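Local coordinates for protein CSE1 (Thermus thermophilus, PDB 4AN8) that forms part of the Cascade ribonucleoprotein complex, which in CRISPR adaptive immunity probably takes part in targeting invading nucleic acids, at residues E75-P87 with N198-Y210. Sequence-based numbering, arbitrary orientation.
Sequences EDVLDWWRKGGFP and NLLETLLLNLVPY
With CG swung anti to the backbone N (chi1 -172°), W81 carries its indole across to E201, whose CG lies anti to the carbonyl carbon and whose extended chain passes obliquely over the ring. E201 CG lies over one face of the six-membered ring of W81, 3.9 Å from its centroid, a CH-pi contact; the carboxylate beyond it lies only 17° from the indole plane, with E201 CD 3.5 Å from W81 CZ2. A glutamate suits this partly exposed margin, since its methylenes pack on the ring while OE1 accepts a hydrogen bond from the backbone N of Q197.

L204 fills the middle of the interface. Its CD1 reaches W81 CA at 3.7 Å, whereas CD2 lies in the plane of the W80 ring at its edge and is 3.6 Å from F86 CE1. V77 is short and directs its CB at the other helix, CG1 fitting against the L204 carbonyl, 3.7 Å from L204 CD2.

After the helix, G84 takes a positive phi and closes a Schellman motif, a conformation glycine adopts readily. L200 CD2 packs on this bare backbone, 3.4 Å from G84 C, and L200 CD1 lies over a face of F86, 3.9 Å from the ring centroid. L207 CD1 also meets F86, which on leaving the turn packs against L64 of helix 50-67.

No hydrogen bond joins the segments: helices 75-83 and 199-206, whose axes come within 10.1 Å and run at 175° to one another, form an antiparallel helix pair with an apolar seam flanked by F86, two residues beyond the Schellman glycine G84.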
ATOM      1  N   GLU A  75      -6.496  -5.043 -24.120  1.00 34.39           N
ATOM      2  CA  GLU A  75      -6.414  -6.217 -24.998  1.00 34.39           C
ATOM      3  C   GLU A  75      -5.009  -6.841 -25.021  1.00 34.39           C
ATOM      4  O   GLU A  75      -4.862  -8.072 -24.995  1.00 34.39           O
ATOM      5  CB  GLU A  75      -6.857  -5.868 -26.423  1.00 61.63           C
ATOM      6  CG  GLU A  75      -8.370  -5.717 -26.611  1.00 61.63           C
ATOM      7  CD  GLU A  75      -8.945  -4.449 -25.988  1.00 61.63           C
ATOM      8  OE1 GLU A  75      -8.186  -3.485 -25.741  1.00 61.63           O
ATOM      9  OE2 GLU A  75     -10.172  -4.418 -25.751  1.00 61.63           O
ATOM     10  N   ASP A  76      -3.983  -5.996 -25.061  1.00 34.07           N
ATOM     11  CA  ASP A  76      -2.605  -6.466 -24.998  1.00 34.07           C
ATOM     12  C   ASP A  76      -2.330  -7.267 -23.733  1.00 34.07           C
ATOM     13  O   ASP A  76      -1.638  -8.280 -23.777  1.00 34.07           O
ATOM     14  CB  ASP A  76      -1.624  -5.299 -25.094  1.00 45.29           C
ATOM     15  CG  ASP A  76      -1.778  -4.526 -26.381  1.00 45.29           C
ATOM     16  OD1 ASP A  76      -2.301  -5.106 -27.347  1.00 45.29           O
ATOM     17  OD2 ASP A  76      -1.401  -3.342 -26.432  1.00 45.29           O
ATOM     18  N   VAL A  77      -2.862  -6.813 -22.606  1.00 25.12           N
ATOM     19  CA  VAL A  77      -2.604  -7.488 -21.340  1.00 25.12           C
ATOM     20  C   VAL A  77      -3.246  -8.868 -21.397  1.00 25.12           C
ATOM     21  O   VAL A  77      -2.672  -9.853 -20.933  1.00 25.12           O
ATOM     22  CB  VAL A  77      -3.154  -6.672 -20.135  1.00 23.65           C
ATOM     23  CG1 VAL A  77      -2.985  -7.448 -18.855  1.00 23.65           C
ATOM     24  CG2 VAL A  77      -2.421  -5.329 -20.027  1.00 23.65           C
ATOM     25  N   LEU A  78      -4.439  -8.917 -21.986  1.00 28.35           N
ATOM     26  CA  LEU A  78      -5.194 -10.150 -22.178  1.00 28.35           C
ATOM     27  C   LEU A  78      -4.434 -11.156 -23.039  1.00 28.35           C
ATOM     28  O   LEU A  78      -4.320 -12.338 -22.688  1.00 28.35           O
ATOM     29  CB  LEU A  78      -6.532  -9.827 -22.843  1.00 57.94           C
ATOM     30  CG  LEU A  78      -7.711  -9.582 -21.914  1.00 57.94           C
ATOM     31  CD1 LEU A  78      -8.909  -9.060 -22.689  1.00 57.94           C
ATOM     32  CD2 LEU A  78      -8.049 -10.881 -21.189  1.00 57.94           C
ATOM     33  N   ASP A  79      -3.923 -10.683 -24.166  1.00 37.73           N
ATOM     34  CA  ASP A  79      -3.025 -11.490 -24.975  1.00 37.73           C
ATOM     35  C   ASP A  79      -1.951 -12.130 -24.099  1.00 37.73           C
ATOM     36  O   ASP A  79      -1.802 -13.350 -24.094  1.00 37.73           O
ATOM     37  CB  ASP A  79      -2.350 -10.638 -26.058  1.00 86.69           C
ATOM     38  CG  ASP A  79      -3.203 -10.482 -27.302  1.00 86.69           C
ATOM     39  OD1 ASP A  79      -3.774 -11.492 -27.760  1.00 86.69           O
ATOM     40  OD2 ASP A  79      -3.298  -9.351 -27.828  1.00 86.69           O
ATOM     41  N   TRP A  80      -1.189 -11.312 -23.371  1.00 31.31           N
ATOM     42  CA  TRP A  80      -0.075 -11.848 -22.596  1.00 31.31           C
ATOM     43  C   TRP A  80      -0.578 -12.829 -21.565  1.00 31.31           C
ATOM     44  O   TRP A  80       0.106 -13.784 -21.228  1.00 31.31           O
ATOM     45  CB  TRP A  80       0.726 -10.731 -21.928  1.00 25.57           C
ATOM     46  CG  TRP A  80       1.199  -9.743 -22.925  1.00 25.57           C
ATOM     47  CD1 TRP A  80       1.438  -9.973 -24.250  1.00 25.57           C
ATOM     48  CD2 TRP A  80       1.475  -8.355 -22.697  1.00 25.57           C
ATOM     49  NE1 TRP A  80       1.860  -8.816 -24.860  1.00 25.57           N
ATOM     50  CE2 TRP A  80       1.885  -7.807 -23.932  1.00 25.57           C
ATOM     51  CE3 TRP A  80       1.423  -7.528 -21.571  1.00 25.57           C
ATOM     52  CZ2 TRP A  80       2.227  -6.465 -24.075  1.00 25.57           C
ATOM     53  CZ3 TRP A  80       1.768  -6.197 -21.710  1.00 25.57           C
ATOM     54  CH2 TRP A  80       2.167  -5.678 -22.953  1.00 25.57           C
ATOM     55  N   TRP A  81      -1.777 -12.587 -21.064  1.00 31.64           N
ATOM     56  CA  TRP A  81      -2.389 -13.507 -20.120  1.00 31.64           C
ATOM     57  C   TRP A  81      -2.632 -14.844 -20.814  1.00 31.64           C
ATOM     58  O   TRP A  81      -2.285 -15.891 -20.288  1.00 31.64           O
ATOM     59  CB  TRP A  81      -3.718 -12.948 -19.592  1.00 26.98           C
ATOM     60  CG  TRP A  81      -4.278 -13.757 -18.492  1.00 26.98           C
ATOM     61  CD1 TRP A  81      -4.718 -15.053 -18.567  1.00 26.98           C
ATOM     62  CD2 TRP A  81      -4.462 -13.351 -17.124  1.00 26.98           C
ATOM     63  NE1 TRP A  81      -5.159 -15.475 -17.337  1.00 26.98           N
ATOM     64  CE2 TRP A  81      -5.016 -14.450 -16.433  1.00 26.98           C
ATOM     65  CE3 TRP A  81      -4.218 -12.165 -16.419  1.00 26.98           C
ATOM     66  CZ2 TRP A  81      -5.338 -14.396 -15.057  1.00 26.98           C
ATOM     67  CZ3 TRP A  81      -4.527 -12.121 -15.048  1.00 26.98           C
ATOM     68  CH2 TRP A  81      -5.080 -13.228 -14.392  1.00 26.98           C
ATOM     69  N   ARG A  82      -3.256 -14.796 -21.988  1.00 37.89           N
ATOM     70  CA  ARG A  82      -3.537 -16.003 -22.765  1.00 37.89           C
ATOM     71  C   ARG A  82      -2.260 -16.784 -23.088  1.00 37.89           C
ATOM     72  O   ARG A  82      -2.207 -17.999 -22.901  1.00 37.89           O
ATOM     73  CB  ARG A  82      -4.306 -15.675 -24.055  1.00 51.38           C
ATOM     74  CG  ARG A  82      -5.820 -15.643 -23.887  1.00 51.38           C
ATOM     75  CD  ARG A  82      -6.560 -15.543 -25.226  1.00 51.38           C
ATOM     76  NE  ARG A  82      -6.033 -14.436 -26.010  1.00 51.38           N
ATOM     77  CZ  ARG A  82      -6.512 -13.196 -25.984  1.00 51.38           C
ATOM     78  NH1 ARG A  82      -7.567 -12.894 -25.231  1.00 51.38           N
ATOM     79  NH2 ARG A  82      -5.940 -12.256 -26.729  1.00 51.38           N
ATOM     80  N   LYS A  83      -1.230 -16.086 -23.555  1.00 39.56           N
ATOM     81  CA  LYS A  83       0.021 -16.737 -23.951  1.00 39.56           C
ATOM     82  C   LYS A  83       0.829 -17.253 -22.770  1.00 39.56           C
ATOM     83  O   LYS A  83       1.736 -18.064 -22.944  1.00 39.56           O
ATOM     84  CB  LYS A  83       0.867 -15.811 -24.817  1.00 59.80           C
ATOM     85  CG  LYS A  83       0.779 -16.143 -26.290  1.00 59.80           C
ATOM     86  CD  LYS A  83       1.219 -14.982 -27.157  1.00 59.80           C
ATOM     87  CE  LYS A  83       0.103 -13.965 -27.299  1.00 59.80           C
ATOM     88  NZ  LYS A  83       0.610 -12.679 -27.854  1.00 59.80           N
ATOM     89  N   GLY A  84       0.500 -16.794 -21.565  1.00 29.78           N
ATOM     90  CA  GLY A  84       1.222 -17.253 -20.397  1.00 29.78           C
ATOM     91  C   GLY A  84       2.573 -16.586 -20.213  1.00 29.78           C
ATOM     92  O   GLY A  84       3.445 -17.118 -19.531  1.00 29.78           O
ATOM     93  N   GLY A  85       2.760 -15.403 -20.785  1.00 28.09           N
ATOM     94  CA  GLY A  85       4.033 -14.718 -20.607  1.00 28.09           C
ATOM     95  C   GLY A  85       4.099 -13.395 -21.335  1.00 28.09           C
ATOM     96  O   GLY A  85       3.273 -13.151 -22.216  1.00 28.09           O
ATOM     97  N   PHE A  86       5.053 -12.542 -20.945  1.00 30.21           N
ATOM     98  CA  PHE A  86       5.335 -11.283 -21.632  1.00 30.21           C
ATOM     99  C   PHE A  86       6.172 -11.536 -22.877  1.00 30.21           C
ATOM    100  O   PHE A  86       6.899 -12.529 -22.942  1.00 30.21           O
ATOM    101  CB  PHE A  86       6.167 -10.338 -20.750  1.00 23.87           C
ATOM    102  CG  PHE A  86       5.508  -9.945 -19.471  1.00 23.87           C
ATOM    103  CD1 PHE A  86       4.371  -9.150 -19.476  1.00 23.87           C
ATOM    104  CD2 PHE A  86       6.037 -10.357 -18.258  1.00 23.87           C
ATOM    105  CE1 PHE A  86       3.769  -8.790 -18.299  1.00 23.87           C
ATOM    106  CE2 PHE A  86       5.429 -10.001 -17.075  1.00 23.87           C
ATOM    107  CZ  PHE A  86       4.299  -9.222 -17.092  1.00 23.87           C
ATOM    108  N   PRO A  87       6.101 -10.616 -23.855  1.00 34.03           N
ATOM    109  CA  PRO A  87       7.077 -10.595 -24.947  1.00 34.03           C
ATOM    110  C   PRO A  87       8.487 -10.560 -24.371  1.00 34.03           C
ATOM    111  O   PRO A  87       8.801  -9.667 -23.570  1.00 34.03           O
ATOM    112  CB  PRO A  87       6.767  -9.277 -25.660  1.00 40.39           C
ATOM    113  CG  PRO A  87       5.329  -9.085 -25.438  1.00 40.39           C
ATOM    114  CD  PRO A  87       5.060  -9.596 -24.040  1.00 40.39           C
ATOM    115  N   ASN A 198      -0.224 -16.257  -9.766  1.00 20.21           N
ATOM    116  CA  ASN A 198       1.222 -16.257  -9.877  1.00 20.21           C
ATOM    117  C   ASN A 198       1.672 -14.839 -10.141  1.00 20.21           C
ATOM    118  O   ASN A 198       0.849 -13.946 -10.328  1.00 20.21           O
ATOM    119  CB  ASN A 198       1.712 -17.220 -10.967  1.00 25.36           C
ATOM    120  CG  ASN A 198       1.047 -16.980 -12.303  1.00 25.36           C
ATOM    121  OD1 ASN A 198       1.053 -15.872 -12.828  1.00 25.36           O
ATOM    122  ND2 ASN A 198       0.471 -18.024 -12.865  1.00 25.36           N
ATOM    123  N   LEU A 199       2.980 -14.647 -10.151  1.00 18.00           N
ATOM    124  CA  LEU A 199       3.563 -13.336 -10.320  1.00 18.00           C
ATOM    125  C   LEU A 199       3.217 -12.755 -11.686  1.00 18.00           C
ATOM    126  O   LEU A 199       3.020 -11.541 -11.813  1.00 18.00           O
ATOM    127  CB  LEU A 199       5.092 -13.410 -10.126  1.00 14.28           C
ATOM    128  CG  LEU A 199       5.814 -12.048 -10.219  1.00 14.28           C
ATOM    129  CD1 LEU A 199       5.202 -11.002  -9.229  1.00 14.28           C
ATOM    130  CD2 LEU A 199       7.342 -12.194 -10.025  1.00 14.28           C
ATOM    131  N   LEU A 200       3.158 -13.594 -12.718  1.00 19.55           N
ATOM    132  CA  LEU A 200       2.743 -13.083 -14.023  1.00 19.55           C
ATOM    133  C   LEU A 200       1.370 -12.445 -13.939  1.00 19.55           C
ATOM    134  O   LEU A 200       1.177 -11.321 -14.409  1.00 19.55           O
ATOM    135  CB  LEU A 200       2.718 -14.177 -15.097  1.00 23.38           C
ATOM    136  CG  LEU A 200       2.128 -13.732 -16.435  1.00 23.38           C
ATOM    137  CD1 LEU A 200       3.058 -12.764 -17.085  1.00 23.38           C
ATOM    138  CD2 LEU A 200       1.919 -14.951 -17.337  1.00 23.38           C
ATOM    139  N   GLU A 201       0.415 -13.141 -13.338  1.00 19.63           N
ATOM    140  CA  GLU A 201      -0.943 -12.604 -13.259  1.00 19.63           C
ATOM    141  C   GLU A 201      -0.948 -11.291 -12.481  1.00 19.63           C
ATOM    142  O   GLU A 201      -1.589 -10.307 -12.887  1.00 19.63           O
ATOM    143  CB  GLU A 201      -1.907 -13.610 -12.622  1.00 29.54           C
ATOM    144  CG  GLU A 201      -2.089 -14.870 -13.459  1.00 29.54           C
ATOM    145  CD  GLU A 201      -3.074 -15.896 -12.863  1.00 29.54           C
ATOM    146  OE1 GLU A 201      -3.590 -15.723 -11.737  1.00 29.54           O
ATOM    147  OE2 GLU A 201      -3.326 -16.904 -13.543  1.00 29.54           O
ATOM    148  N   THR A 202      -0.214 -11.282 -11.369  1.00 21.14           N
ATOM    149  CA  THR A 202      -0.182 -10.110 -10.515  1.00 21.14           C
ATOM    150  C   THR A 202       0.369  -8.900 -11.282  1.00 21.14           C
ATOM    151  O   THR A 202      -0.290  -7.866 -11.344  1.00 21.14           O
ATOM    152  CB  THR A 202       0.587 -10.372  -9.213  1.00 17.82           C
ATOM    153  OG1 THR A 202      -0.120 -11.365  -8.465  1.00 17.82           O
ATOM    154  CG2 THR A 202       0.694  -9.080  -8.373  1.00 17.82           C
ATOM    155  N   LEU A 203       1.540  -9.041 -11.889  1.00 22.00           N
ATOM    156  CA  LEU A 203       2.043  -7.975 -12.758  1.00 22.00           C
ATOM    157  C   LEU A 203       1.007  -7.551 -13.807  1.00 22.00           C
ATOM    158  O   LEU A 203       0.755  -6.363 -13.981  1.00 22.00           O
ATOM    159  CB  LEU A 203       3.364  -8.379 -13.434  1.00 18.18           C
ATOM    160  CG  LEU A 203       4.513  -8.528 -12.435  1.00 18.18           C
ATOM    161  CD1 LEU A 203       5.792  -8.961 -13.106  1.00 18.18           C
ATOM    162  CD2 LEU A 203       4.745  -7.232 -11.606  1.00 18.18           C
ATOM    163  N   LEU A 204       0.387  -8.507 -14.496  1.00 22.38           N
ATOM    164  CA  LEU A 204      -0.638  -8.167 -15.497  1.00 22.38           C
ATOM    165  C   LEU A 204      -1.846  -7.380 -14.924  1.00 22.38           C
ATOM    166  O   LEU A 204      -2.375  -6.467 -15.578  1.00 22.38           O
ATOM    167  CB  LEU A 204      -1.135  -9.428 -16.214  1.00 18.61           C
ATOM    168  CG  LEU A 204      -0.135 -10.122 -17.153  1.00 18.61           C
ATOM    169  CD1 LEU A 204      -0.643 -11.505 -17.596  1.00 18.61           C
ATOM    170  CD2 LEU A 204       0.185  -9.240 -18.364  1.00 18.61           C
ATOM    171  N   LEU A 205      -2.279  -7.756 -13.714  1.00 19.77           N
ATOM    172  CA  LEU A 205      -3.384  -7.102 -13.043  1.00 19.77           C
ATOM    173  C   LEU A 205      -3.043  -5.673 -12.616  1.00 19.77           C
ATOM    174  O   LEU A 205      -3.941  -4.894 -12.306  1.00 19.77           O
ATOM    175  CB  LEU A 205      -3.845  -7.927 -11.838  1.00 20.71           C
ATOM    176  CG  LEU A 205      -4.512  -9.268 -12.163  1.00 20.71           C
ATOM    177  CD1 LEU A 205      -4.458 -10.217 -10.977  1.00 20.71           C
ATOM    178  CD2 LEU A 205      -5.934  -9.056 -12.649  1.00 20.71           C
ATOM    179  N   ASN A 206      -1.754  -5.326 -12.615  1.00 19.07           N
ATOM    180  CA  ASN A 206      -1.323  -3.980 -12.226  1.00 19.07           C
ATOM    181  C   ASN A 206      -0.760  -3.186 -13.397  1.00 19.07           C
ATOM    182  O   ASN A 206      -0.350  -2.037 -13.219  1.00 19.07           O
ATOM    183  CB  ASN A 206      -0.282  -4.035 -11.095  1.00 18.26           C
ATOM    184  CG  ASN A 206      -0.895  -4.412  -9.760  1.00 18.26           C
ATOM    185  OD1 ASN A 206      -1.299  -3.543  -8.993  1.00 18.26           O
ATOM    186  ND2 ASN A 206      -0.999  -5.719  -9.493  1.00 18.26           N
ATOM    187  N   LEU A 207      -0.756  -3.800 -14.587  1.00 23.48           N
ATOM    188  CA  LEU A 207      -0.236  -3.127 -15.782  1.00 23.48           C
ATOM    189  C   LEU A 207      -1.286  -2.281 -16.469  1.00 23.48           C
ATOM    190  O   LEU A 207      -1.775  -2.635 -17.536  1.00 23.48           O
ATOM    191  CB  LEU A 207       0.343  -4.113 -16.795  1.00 26.08           C
ATOM    192  CG  LEU A 207       1.768  -4.598 -16.580  1.00 26.08           C
ATOM    193  CD1 LEU A 207       2.097  -5.632 -17.645  1.00 26.08           C
ATOM    194  CD2 LEU A 207       2.736  -3.441 -16.653  1.00 26.08           C
ATOM    195  N   VAL A 208      -1.601  -1.150 -15.848  1.00 24.32           N
ATOM    196  CA  VAL A 208      -2.572  -0.195 -16.351  1.00 24.32           C
ATOM    197  C   VAL A 208      -2.100   0.406 -17.686  1.00 24.32           C
ATOM    198  O   VAL A 208      -0.900   0.701 -17.853  1.00 24.32           O
ATOM    199  CB  VAL A 208      -2.786   0.903 -15.287  1.00 18.32           C
ATOM    200  CG1 VAL A 208      -3.800   1.985 -15.763  1.00 18.32           C
ATOM    201  CG2 VAL A 208      -3.220   0.249 -13.946  1.00 18.32           C
ATOM    202  N   PRO A 209      -3.032   0.562 -18.647  1.00 24.49           N
ATOM    203  CA  PRO A 209      -2.675   1.081 -19.977  1.00 24.49           C
ATOM    204  C   PRO A 209      -1.796   2.290 -19.852  1.00 24.49           C
ATOM    205  O   PRO A 209      -2.080   3.195 -19.063  1.00 24.49           O
ATOM    206  CB  PRO A 209      -4.030   1.431 -20.602  1.00 23.69           C
ATOM    207  CG  PRO A 209      -4.941   0.295 -20.039  1.00 23.69           C
ATOM    208  CD  PRO A 209      -4.412   0.027 -18.611  1.00 23.69           C
ATOM    209  N   TYR A 210      -0.711   2.279 -20.615  1.00 23.56           N
ATOM    210  CA  TYR A 210       0.350   3.252 -20.458  1.00 23.56           C
ATOM    211  C   TYR A 210       0.840   3.709 -21.816  1.00 23.56           C
ATOM    212  O   TYR A 210       0.904   2.906 -22.741  1.00 23.56           O
ATOM    213  CB  TYR A 210       1.506   2.578 -19.737  1.00 22.53           C
ATOM    214  CG  TYR A 210       2.789   3.390 -19.631  1.00 22.53           C
ATOM    215  CD1 TYR A 210       2.907   4.412 -18.700  1.00 22.53           C
ATOM    216  CD2 TYR A 210       3.896   3.090 -20.428  1.00 22.53           C
ATOM    217  CE1 TYR A 210       4.070   5.144 -18.582  1.00 22.53           C
ATOM    218  CE2 TYR A 210       5.074   3.810 -20.315  1.00 22.53           C
ATOM    219  CZ  TYR A 210       5.156   4.836 -19.385  1.00 22.53           C
ATOM    220  OH  TYR A 210       6.313   5.563 -19.248  1.00 22.53           O
TER